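Local coordinates for protein chitin deacetylase 1 (Bombyx mori, PDB 5ZNT) that hydrolyses the N-acetamido groups of N-acetyl-D-glucosamine residues in chitin, giving chitosan and acetate, with zinc as cofactor, at residues I42-A47 and A74-S79; I98-I103 and N140-V145; E123-R128 and E162-L167. All coordinates share one frame; numbering follows the deposited sequence.

Interaction 1 of 3, residues I42-A47 and A74-S79; sequences ITFDDA and ATYFVS. With ZN (zinc ion), chain C.
Strand residues 42-45 pair in parallel with 75-78, their axes 4.7 Å apart at closest approach, with Thr-43 beside Thr-75, Phe-44 beside Tyr-76 and Asp-45 beside Phe-77. Phe-44 bonds to two residues of the 75-78 strand: its N donates to Thr-75 O and its O accepts from Phe-77 N (2.8 Å). A weak bond from Asp-46 N to Phe-77 O carries the pairing past the strand end. On one face of the sheet Phe-44 and Tyr-76 lie side by side. Their planes are 30° apart but slid, so CD2 of Phe-44 meets CE2 of Tyr-76 at 3.6 Å with little overlap. On the other face, Thr-43 CG2 meets the edge of the Phe-77 ring at CE2 (4.0 Å). Asp-45 OD1 rests against Phe-77 CB and makes a salt bridge with Arg-146. Asp-45 OD2 accepts from a zinc-bound water. Asp-46 CG, anti to the carbonyl carbon (chi1 -52°), carries OD1 to the zinc ion at 2.1 Å; His-101 and His-105 complete the protein ligands. This is a beta-alpha-beta unit (strand 38-45, helix 53-59, strand 75-78); just past its first strand Asp-46 supplies the aspartate of the Asp-His-His zinc site of carbohydrate esterase family 4.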
loop_
_atom_site.group_PDB
_atom_site.type_symbol
_atom_site.label_atom_id
_atom_site.label_comp_id
_atom_site.label_asym_id
_atom_site.label_seq_id
_atom_site.Cartn_x
_atom_site.Cartn_y
_atom_site.Cartn_z
ATOM N N ILE A 42 -0.264 5.530 5.239
ATOM C CA ILE A 42 -1.659 5.590 4.833
ATOM C C ILE A 42 -1.780 4.995 3.437
ATOM O O ILE A 42 -1.023 5.366 2.535
ATOM C CB ILE A 42 -2.153 7.041 4.833
ATOM C CG1 ILE A 42 -2.080 7.649 6.235
ATOM C CG2 ILE A 42 -3.566 7.124 4.251
ATOM C CD1 ILE A 42 -2.220 9.185 6.185
ATOM N N THR A 43 -2.724 4.070 3.245
ATOM C CA THR A 43 -2.973 3.524 1.915
ATOM C C THR A 43 -4.462 3.570 1.614
ATOM O O THR A 43 -5.297 3.629 2.522
ATOM C CB THR A 43 -2.459 2.074 1.754
ATOM O OG1 THR A 43 -3.324 1.162 2.455
ATOM C CG2 THR A 43 -1.021 1.921 2.300
ATOM N N PHE A 44 -4.779 3.525 0.310
ATOM C CA PHE A 44 -6.144 3.450 -0.196
ATOM C C PHE A 44 -6.226 2.390 -1.285
ATOM O O PHE A 44 -5.400 2.383 -2.208
ATOM C CB PHE A 44 -6.592 4.808 -0.754
ATOM C CG PHE A 44 -6.587 5.891 0.269
ATOM C CD1 PHE A 44 -7.621 5.986 1.193
ATOM C CD2 PHE A 44 -5.529 6.791 0.336
ATOM C CE1 PHE A 44 -7.598 6.983 2.168
ATOM C CE2 PHE A 44 -5.516 7.790 1.299
ATOM C CZ PHE A 44 -6.554 7.885 2.202
ATOM N N ASP A 45 -7.225 1.537 -1.195
ATOM C CA ASP A 45 -7.377 0.542 -2.219
ATOM C C ASP A 45 -8.425 1.000 -3.201
ATOM O O ASP A 45 -9.195 1.954 -2.969
ATOM C CB ASP A 45 -7.624 -0.831 -1.614
ATOM C CG ASP A 45 -6.422 -1.377 -0.879
ATOM O OD1 ASP A 45 -5.408 -0.656 -0.777
ATOM O OD2 ASP A 45 -6.507 -2.530 -0.393
ATOM N N ASP A 46 -8.413 0.263 -4.297
ATOM C CA ASP A 46 -9.424 0.214 -5.323
ATOM C C ASP A 46 -9.520 1.550 -6.041
ATOM O O ASP A 46 -8.732 2.358 -5.830
ATOM C CB ASP A 46 -10.877 -0.048 -4.814
ATOM C CG ASP A 46 -11.052 -1.279 -3.898
ATOM O OD1 ASP A 46 -10.149 -2.079 -3.835
ATOM O OD2 ASP A 46 -12.157 -1.351 -3.289
ATOM N N ALA A 47 -10.468 1.695 -6.930
ATOM C CA ALA A 47 -10.478 2.717 -7.961
ATOM C C ALA A 47 -10.244 4.148 -7.501
ATOM O O ALA A 47 -10.580 4.487 -6.443
ATOM C CB ALA A 47 -11.728 2.612 -8.817
ATOM N N ALA A 74 0.857 9.347 0.608
ATOM C CA ALA A 74 0.129 8.095 0.776
ATOM C C ALA A 74 0.407 7.180 -0.417
ATOM O O ALA A 74 1.042 7.574 -1.400
ATOM C CB ALA A 74 -1.388 8.359 0.942
ATOM N N THR A 75 -0.057 5.937 -0.317
ATOM C CA THR A 75 0.124 4.917 -1.354
ATOM C C THR A 75 -1.252 4.443 -1.808
ATOM O O THR A 75 -2.096 4.142 -0.974
ATOM C CB THR A 75 0.935 3.722 -0.819
ATOM O OG1 THR A 75 2.188 4.184 -0.275
ATOM C CG2 THR A 75 1.220 2.701 -1.926
ATOM N N TYR A 76 -1.471 4.367 -3.121
ATOM C CA TYR A 76 -2.758 3.985 -3.692
ATOM C C TYR A 76 -2.592 2.644 -4.386
ATOM O O TYR A 76 -1.798 2.529 -5.326
ATOM C CB TYR A 76 -3.254 5.028 -4.693
ATOM C CG TYR A 76 -3.636 6.327 -4.024
ATOM C CD1 TYR A 76 -2.664 7.246 -3.648
ATOM C CD2 TYR A 76 -4.964 6.620 -3.742
ATOM C CE1 TYR A 76 -3.002 8.433 -3.009
ATOM C CE2 TYR A 76 -5.320 7.821 -3.120
ATOM C CZ TYR A 76 -4.334 8.722 -2.775
ATOM O OH TYR A 76 -4.679 9.888 -2.160
ATOM N N PHE A 77 -3.289 1.625 -3.887
ATOM C CA PHE A 77 -3.321 0.323 -4.552
ATOM C C PHE A 77 -4.519 0.340 -5.495
ATOM O O PHE A 77 -5.665 0.187 -5.071
ATOM C CB PHE A 77 -3.398 -0.812 -3.530
ATOM C CG PHE A 77 -2.117 -0.990 -2.754
ATOM C CD1 PHE A 77 -1.052 -1.692 -3.301
ATOM C CD2 PHE A 77 -1.973 -0.418 -1.500
ATOM C CE1 PHE A 77 0.141 -1.830 -2.593
ATOM C CE2 PHE A 77 -0.791 -0.564 -0.793
ATOM C CZ PHE A 77 0.257 -1.258 -1.339
ATOM N N VAL A 78 -4.248 0.524 -6.781
ATOM C CA VAL A 78 -5.272 0.922 -7.746
ATOM C C VAL A 78 -5.741 -0.304 -8.494
ATOM O O VAL A 78 -4.919 -1.064 -9.017
ATOM C CB VAL A 78 -4.722 1.986 -8.716
ATOM C CG1 VAL A 78 -5.804 2.376 -9.754
ATOM C CG2 VAL A 78 -4.271 3.236 -7.909
ATOM N N SER A 79 -7.061 -0.500 -8.550
ATOM C CA SER A 79 -7.675 -1.501 -9.410
ATOM C C SER A 79 -8.241 -0.808 -10.651
ATOM O O SER A 79 -8.561 0.379 -10.616
ATOM C CB SER A 79 -8.791 -2.260 -8.661
ATOM O OG SER A 79 -9.791 -1.348 -8.183
HETATM ZN ZN ZN C . -9.808 -4.052 -3.099
HETATM O O HOH W 1 1.684 4.978 2.394
HETATM O O HOH W 2 -8.988 -3.713 -0.981
HETATM O O HOH W 3 -11.739 -3.877 -2.170
HETATM O O HOH W 4 -9.446 -5.918 -1.796
#

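Interaction 2 of 3, residues I98-I103 and N140-V145; sequences IAVHSI and NSVVGV. With ZN (zinc ion), chain C.
Val-100 meets both Val-142 and Val-145, and its backbone N donates to Gly-144 O at 3.0 Å. That bond is almost straight at the hydrogen (177°), though the donor is tilted 34° from the carbonyl plane. It belongs to a single backbone bridge, Val-100 with Val-145.

The side chain of Val-100 starts with CB 4.1 Å from Gly-144 O. From there it forks. CG1 is anti to the carbonyl carbon (chi1 -55°) and touches Val-142 CG1 at 3.7 Å, the two side chains crossing at about a right angle. CG2 sits between the backbone N and the carbonyl carbon. This turns it to Gly-144 O and to Val-145 CG2, the latter 3.7 Å away. The two methyls therefore serve different partners.

Ala-99 CB also lies against Gly-144 O, at 3.4 Å. Further back, two waters bridge the backbones. One donates to Ile-98 O and accepts from Val-143 N. The other accepts from Ile-98 N and donates to Ser-141 O. Val-142 CA adds a CH...O contact to Ile-98 O.

Just beyond the bridge, His-101 NE2 binds the zinc ion at 2.1 Å. Its ND1 is hydrogen-bonded to Arg-146 O, the residue that follows the 140-145 segment. The zinc ion at NE2 and Arg-146 O at ND1 together hold the ring's rotation. Ser-102 OG donates to His-101 O on a lone pair.

Strand 97-100 is paired in parallel with strand 75-78. Ile-98 packs on helix 85-93 and on Ile-131 of helix 117-134, while Val-100 reaches Met-124 of that same helix. Strand 144-145 pairs in parallel with strand 168-169, in a second, mixed sheet.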
loop_
_atom_site.group_PDB
_atom_site.type_symbol
_atom_site.label_atom_id
_atom_site.label_comp_id
_atom_site.label_asym_id
_atom_site.label_seq_id
_atom_site.Cartn_x
_atom_site.Cartn_y
_atom_site.Cartn_z
ATOM N N ILE A 98 1.794 5.148 -6.616
ATOM C CA ILE A 98 0.773 4.357 -7.299
ATOM C C ILE A 98 1.259 2.920 -7.336
ATOM O O ILE A 98 2.363 2.656 -7.815
ATOM C CB ILE A 98 0.505 4.867 -8.724
ATOM C CG1 ILE A 98 0.042 6.315 -8.687
ATOM C CG2 ILE A 98 -0.539 3.956 -9.429
ATOM C CD1 ILE A 98 -1.252 6.550 -7.894
ATOM N N ALA A 99 0.440 1.996 -6.829
ATOM C CA ALA A 99 0.744 0.566 -6.825
ATOM C C ALA A 99 -0.440 -0.171 -7.442
ATOM O O ALA A 99 -1.479 0.435 -7.722
ATOM C CB ALA A 99 1.016 0.051 -5.391
ATOM N N VAL A 100 -0.310 -1.491 -7.674
ATOM C CA VAL A 100 -1.353 -2.214 -8.412
ATOM C C VAL A 100 -2.169 -3.078 -7.469
ATOM O O VAL A 100 -1.654 -3.655 -6.498
ATOM C CB VAL A 100 -0.802 -3.055 -9.579
ATOM C CG1 VAL A 100 0.039 -2.184 -10.530
ATOM C CG2 VAL A 100 -0.020 -4.276 -9.098
ATOM N N HIS A 101 -3.456 -3.188 -7.791
ATOM C CA HIS A 101 -4.457 -3.926 -7.040
ATOM C C HIS A 101 -5.295 -4.777 -8.002
ATOM O O HIS A 101 -6.473 -5.039 -7.744
ATOM C CB HIS A 101 -5.324 -2.947 -6.247
ATOM C CG HIS A 101 -6.208 -3.570 -5.206
ATOM N ND1 HIS A 101 -5.776 -4.545 -4.333
ATOM C CD2 HIS A 101 -7.498 -3.305 -4.862
ATOM C CE1 HIS A 101 -6.763 -4.867 -3.510
ATOM N NE2 HIS A 101 -7.822 -4.133 -3.814
ATOM N N SER A 102 -4.699 -5.160 -9.142
ATOM C CA SER A 102 -5.215 -6.058 -10.185
ATOM C C SER A 102 -6.116 -5.366 -11.222
ATOM O O SER A 102 -6.619 -4.260 -11.006
ATOM C CB SER A 102 -5.964 -7.265 -9.602
ATOM O OG SER A 102 -7.322 -6.957 -9.389
ATOM N N ILE A 103 -6.306 -6.032 -12.359
ATOM C CA ILE A 103 -7.223 -5.545 -13.393
ATOM C C ILE A 103 -8.670 -5.838 -13.015
ATOM O O ILE A 103 -9.523 -4.943 -13.010
ATOM C CB ILE A 103 -6.869 -6.185 -14.749
ATOM C CG1 ILE A 103 -5.541 -5.614 -15.266
ATOM C CG2 ILE A 103 -8.055 -5.990 -15.758
ATOM C CD1 ILE A 103 -5.048 -6.264 -16.583
ATOM N N ASN A 140 9.251 4.037 -13.952
ATOM C CA ASN A 140 9.292 2.699 -13.344
ATOM C C ASN A 140 9.033 2.712 -11.832
ATOM O O ASN A 140 9.560 1.877 -11.091
ATOM C CB ASN A 140 10.616 2.006 -13.650
ATOM C CG ASN A 140 10.856 1.884 -15.134
ATOM O OD1 ASN A 140 11.774 2.494 -15.668
ATOM N ND2 ASN A 140 10.008 1.134 -15.812
ATOM N N SER A 141 8.189 3.635 -11.375
ATOM C CA SER A 141 7.885 3.779 -9.955
ATOM C C SER A 141 6.614 3.039 -9.512
ATOM O O SER A 141 6.285 3.064 -8.323
ATOM C CB SER A 141 7.768 5.260 -9.598
ATOM O OG SER A 141 6.731 5.893 -10.336
ATOM N N VAL A 142 5.904 2.373 -10.419
ATOM C CA VAL A 142 4.783 1.501 -10.061
ATOM C C VAL A 142 5.376 0.126 -9.730
ATOM O O VAL A 142 5.699 -0.651 -10.620
ATOM C CB VAL A 142 3.754 1.432 -11.193
ATOM C CG1 VAL A 142 2.596 0.494 -10.828
ATOM C CG2 VAL A 142 3.246 2.853 -11.565
ATOM N N VAL A 143 5.565 -0.174 -8.441
ATOM C CA VAL A 143 6.429 -1.298 -8.070
ATOM C C VAL A 143 5.810 -2.185 -6.993
ATOM O O VAL A 143 6.369 -3.236 -6.657
ATOM C CB VAL A 143 7.819 -0.805 -7.606
ATOM C CG1 VAL A 143 8.466 0.089 -8.665
ATOM C CG2 VAL A 143 7.720 -0.072 -6.263
ATOM N N GLY A 144 4.677 -1.767 -6.426
ATOM C CA GLY A 144 4.038 -2.524 -5.362
ATOM C C GLY A 144 2.787 -3.262 -5.793
ATOM O O GLY A 144 2.138 -2.890 -6.779
ATOM N N VAL A 145 2.438 -4.314 -5.051
ATOM C CA VAL A 145 1.285 -5.158 -5.328
ATOM C C VAL A 145 0.513 -5.353 -4.038
ATOM O O VAL A 145 1.114 -5.615 -2.986
ATOM C CB VAL A 145 1.713 -6.535 -5.883
ATOM C CG1 VAL A 145 0.497 -7.480 -5.956
ATOM C CG2 VAL A 145 2.342 -6.390 -7.271
HETATM ZN ZN ZN C . -9.808 -4.052 -3.099
HETATM O O HOH W 5 4.152 1.123 -6.424
HETATM O O HOH W 6 4.346 5.381 -7.814
HETATM O O HOH W 2 -8.988 -3.713 -0.981
HETATM O O HOH W 4 -9.446 -5.918 -1.796
HETATM O O HOH W 3 -11.739 -3.877 -2.170
#

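Interaction 3 of 3, residues E123-R128 and E162-L167; sequences EMAGMR and EEQAFL
Arg-128 reaches from its helix to the end of helix 154-163 and grips the carbonyl of Gln-164 with two nitrogens. NH1 donates to Gln-164 O at 2.9 Å and NH2 donates to the same oxygen at 3.0 Å. The oxygen lies in the guanidinium plane, between the two donors. NH2 donates onto a lone pair of the oxygen, in the carbonyl plane, while NH1 approaches 27° out of it. One acceptor is thus shared by two donors. Gln-164 OE1 is also near NH2, but the angle is too poor for a hydrogen bond, and it rests instead against Ala-125 CB (3.5 Å).

The gripped carbonyl belongs to the turn that ends the helix. Ala-165 has positive phi and closes a Schellman motif, with its N donating to Glu-162 O.

Phe-166 stacks flat on the guanidinium, planes 12° apart and centres 4.2 Å apart, a cation-pi pair. NH1 stands over the ring centre. The arginine chain is extended at its first two torsions and bends at chi3 (59°), which lays the group over the ring. Met-124 O approaches the edge of the same ring at CZ (3.6 Å), but accepts its helical bond from Arg-128 N. A leucine in place of Arg-128 would probably leave Gln-164 O without both of these donors and the Phe-166 face without its cation.

Helix 117-134 and the end of helix 154-163 meet here beside strand 97-100. Met-124, Arg-128 and Phe-166 all touch Val-100, and Phe-166 also packs on Met-160 and Met-161 of helix 154-163.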
loop_
_atom_site.group_PDB
_atom_site.type_symbol
_atom_site.label_atom_id
_atom_site.label_comp_id
_atom_site.label_asym_id
_atom_site.label_seq_id
_atom_site.Cartn_x
_atom_site.Cartn_y
_atom_site.Cartn_z
ATOM N N GLU A 123 -3.029 -10.328 -14.132
ATOM C CA GLU A 123 -3.729 -9.407 -13.238
ATOM C C GLU A 123 -2.830 -8.253 -12.812
ATOM O O GLU A 123 -3.250 -7.099 -12.840
ATOM C CB GLU A 123 -4.244 -10.148 -12.001
ATOM C CG GLU A 123 -5.455 -11.066 -12.273
ATOM C CD GLU A 123 -6.750 -10.270 -12.395
ATOM O OE1 GLU A 123 -6.691 -9.027 -12.394
ATOM O OE2 GLU A 123 -7.833 -10.877 -12.474
ATOM N N MET A 124 -1.593 -8.544 -12.392
ATOM C CA MET A 124 -0.787 -7.517 -11.729
ATOM C C MET A 124 0.161 -6.821 -12.700
ATOM O O MET A 124 0.218 -5.587 -12.735
ATOM C CB MET A 124 -0.012 -8.137 -10.546
ATOM C CG MET A 124 -0.966 -8.695 -9.448
ATOM S SD MET A 124 -2.137 -7.427 -8.912
ATOM C CE MET A 124 -2.923 -8.331 -7.584
ATOM N N ALA A 125 0.923 -7.588 -13.488
ATOM C CA ALA A 125 1.755 -6.944 -14.502
ATOM C C ALA A 125 0.889 -6.263 -15.558
ATOM O O ALA A 125 1.265 -5.209 -16.077
ATOM C CB ALA A 125 2.699 -7.955 -15.157
ATOM N N GLY A 126 -0.264 -6.852 -15.882
ATOM C CA GLY A 126 -1.195 -6.188 -16.780
ATOM C C GLY A 126 -1.673 -4.856 -16.240
ATOM O O GLY A 126 -1.708 -3.857 -16.958
ATOM N N MET A 127 -2.040 -4.818 -14.952
ATOM C CA MET A 127 -2.490 -3.557 -14.372
ATOM C C MET A 127 -1.366 -2.529 -14.383
ATOM O O MET A 127 -1.613 -1.338 -14.621
ATOM C CB MET A 127 -3.002 -3.764 -12.940
ATOM C CG MET A 127 -3.509 -2.483 -12.265
ATOM S SD MET A 127 -4.783 -1.607 -13.259
ATOM C CE MET A 127 -5.057 -0.117 -12.293
ATOM N N ARG A 128 -0.124 -2.963 -14.135
ATOM C CA ARG A 128 1.006 -2.036 -14.268
ATOM C C ARG A 128 1.094 -1.458 -15.682
ATOM O O ARG A 128 1.378 -0.264 -15.863
ATOM C CB ARG A 128 2.321 -2.730 -13.889
ATOM C CG ARG A 128 3.573 -1.805 -14.030
ATOM C CD ARG A 128 4.865 -2.507 -13.522
ATOM N NE ARG A 128 5.111 -3.736 -14.262
ATOM C CZ ARG A 128 5.998 -4.656 -13.900
ATOM N NH1 ARG A 128 6.726 -4.476 -12.808
ATOM N NH2 ARG A 128 6.156 -5.752 -14.629
ATOM N N GLU A 162 8.725 -11.714 -8.707
ATOM C CA GLU A 162 10.156 -11.679 -8.988
ATOM C C GLU A 162 10.411 -11.645 -10.491
ATOM O O GLU A 162 11.215 -10.841 -10.969
ATOM C CB GLU A 162 10.870 -12.866 -8.335
ATOM C CG GLU A 162 12.380 -12.789 -8.543
ATOM C CD GLU A 162 13.188 -13.789 -7.711
ATOM O OE1 GLU A 162 12.633 -14.447 -6.796
ATOM O OE2 GLU A 162 14.398 -13.906 -7.995
ATOM N N GLU A 163 9.732 -12.504 -11.256
ATOM C CA GLU A 163 9.904 -12.484 -12.710
ATOM C C GLU A 163 9.527 -11.130 -13.306
ATOM O O GLU A 163 10.138 -10.696 -14.284
ATOM C CB GLU A 163 9.061 -13.581 -13.371
ATOM C CG GLU A 163 9.565 -14.999 -13.132
ATOM C CD GLU A 163 8.631 -16.078 -13.687
ATOM O OE1 GLU A 163 7.569 -15.737 -14.268
ATOM O OE2 GLU A 163 8.960 -17.276 -13.544
ATOM N N GLN A 164 8.534 -10.448 -12.731
ATOM C CA GLN A 164 8.037 -9.182 -13.267
ATOM C C GLN A 164 8.740 -7.971 -12.678
ATOM O O GLN A 164 8.388 -6.836 -13.024
ATOM C CB GLN A 164 6.524 -9.080 -13.027
ATOM C CG GLN A 164 5.714 -10.073 -13.868
ATOM C CD GLN A 164 5.968 -9.869 -15.356
ATOM O OE1 GLN A 164 6.060 -8.741 -15.824
ATOM N NE2 GLN A 164 6.090 -10.963 -16.095
ATOM N N ALA A 165 9.700 -8.179 -11.773
ATOM C CA ALA A 165 10.501 -7.094 -11.217
ATOM C C ALA A 165 9.641 -6.112 -10.423
ATOM O O ALA A 165 9.880 -4.906 -10.429
ATOM C CB ALA A 165 11.294 -6.368 -12.305
ATOM N N PHE A 166 8.637 -6.630 -9.724
ATOM C CA PHE A 166 7.970 -5.815 -8.720
ATOM C C PHE A 166 8.888 -5.690 -7.505
ATOM O O PHE A 166 9.707 -6.572 -7.234
ATOM C CB PHE A 166 6.624 -6.432 -8.325
ATOM C CG PHE A 166 5.503 -6.155 -9.318
ATOM C CD1 PHE A 166 4.892 -4.904 -9.370
ATOM C CD2 PHE A 166 5.078 -7.139 -10.202
ATOM C CE1 PHE A 166 3.873 -4.651 -10.279
ATOM C CE2 PHE A 166 4.048 -6.890 -11.113
ATOM C CZ PHE A 166 3.452 -5.641 -11.154
ATOM N N LEU A 167 8.757 -4.582 -6.774
ATOM C CA LEU A 167 9.630 -4.378 -5.621
ATOM C C LEU A 167 9.057 -5.029 -4.368
ATOM O O LEU A 167 9.771 -5.713 -3.625
ATOM C CB LEU A 167 9.851 -2.887 -5.385
ATOM C CG LEU A 167 10.693 -2.514 -4.162
ATOM C CD1 LEU A 167 12.123 -3.074 -4.312
ATOM C CD2 LEU A 167 10.676 -0.992 -3.966
#

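Interaction 1 closes first: residues 42-47 meet 74-79 across helix 53-59, completing one beta-alpha-beta unit. Interaction 2 then opens at 98-103, in series with it. Strand 97-100 lies next to strand 75-78, so interaction 2 is joined to interaction 1 through the same sheet, and both reach the zinc ion. The 123-128 segment of interaction 3 comes before 140-145, and 162-167 comes after, so interactions 2 and 3 cross. Interaction 2 closes the loop holding helix 117-134, and interaction 3 brings that helix to the end of helix 154-163. Val-143 O and Leu-167 N, probably hydrogen-bonded, join the later two contacts.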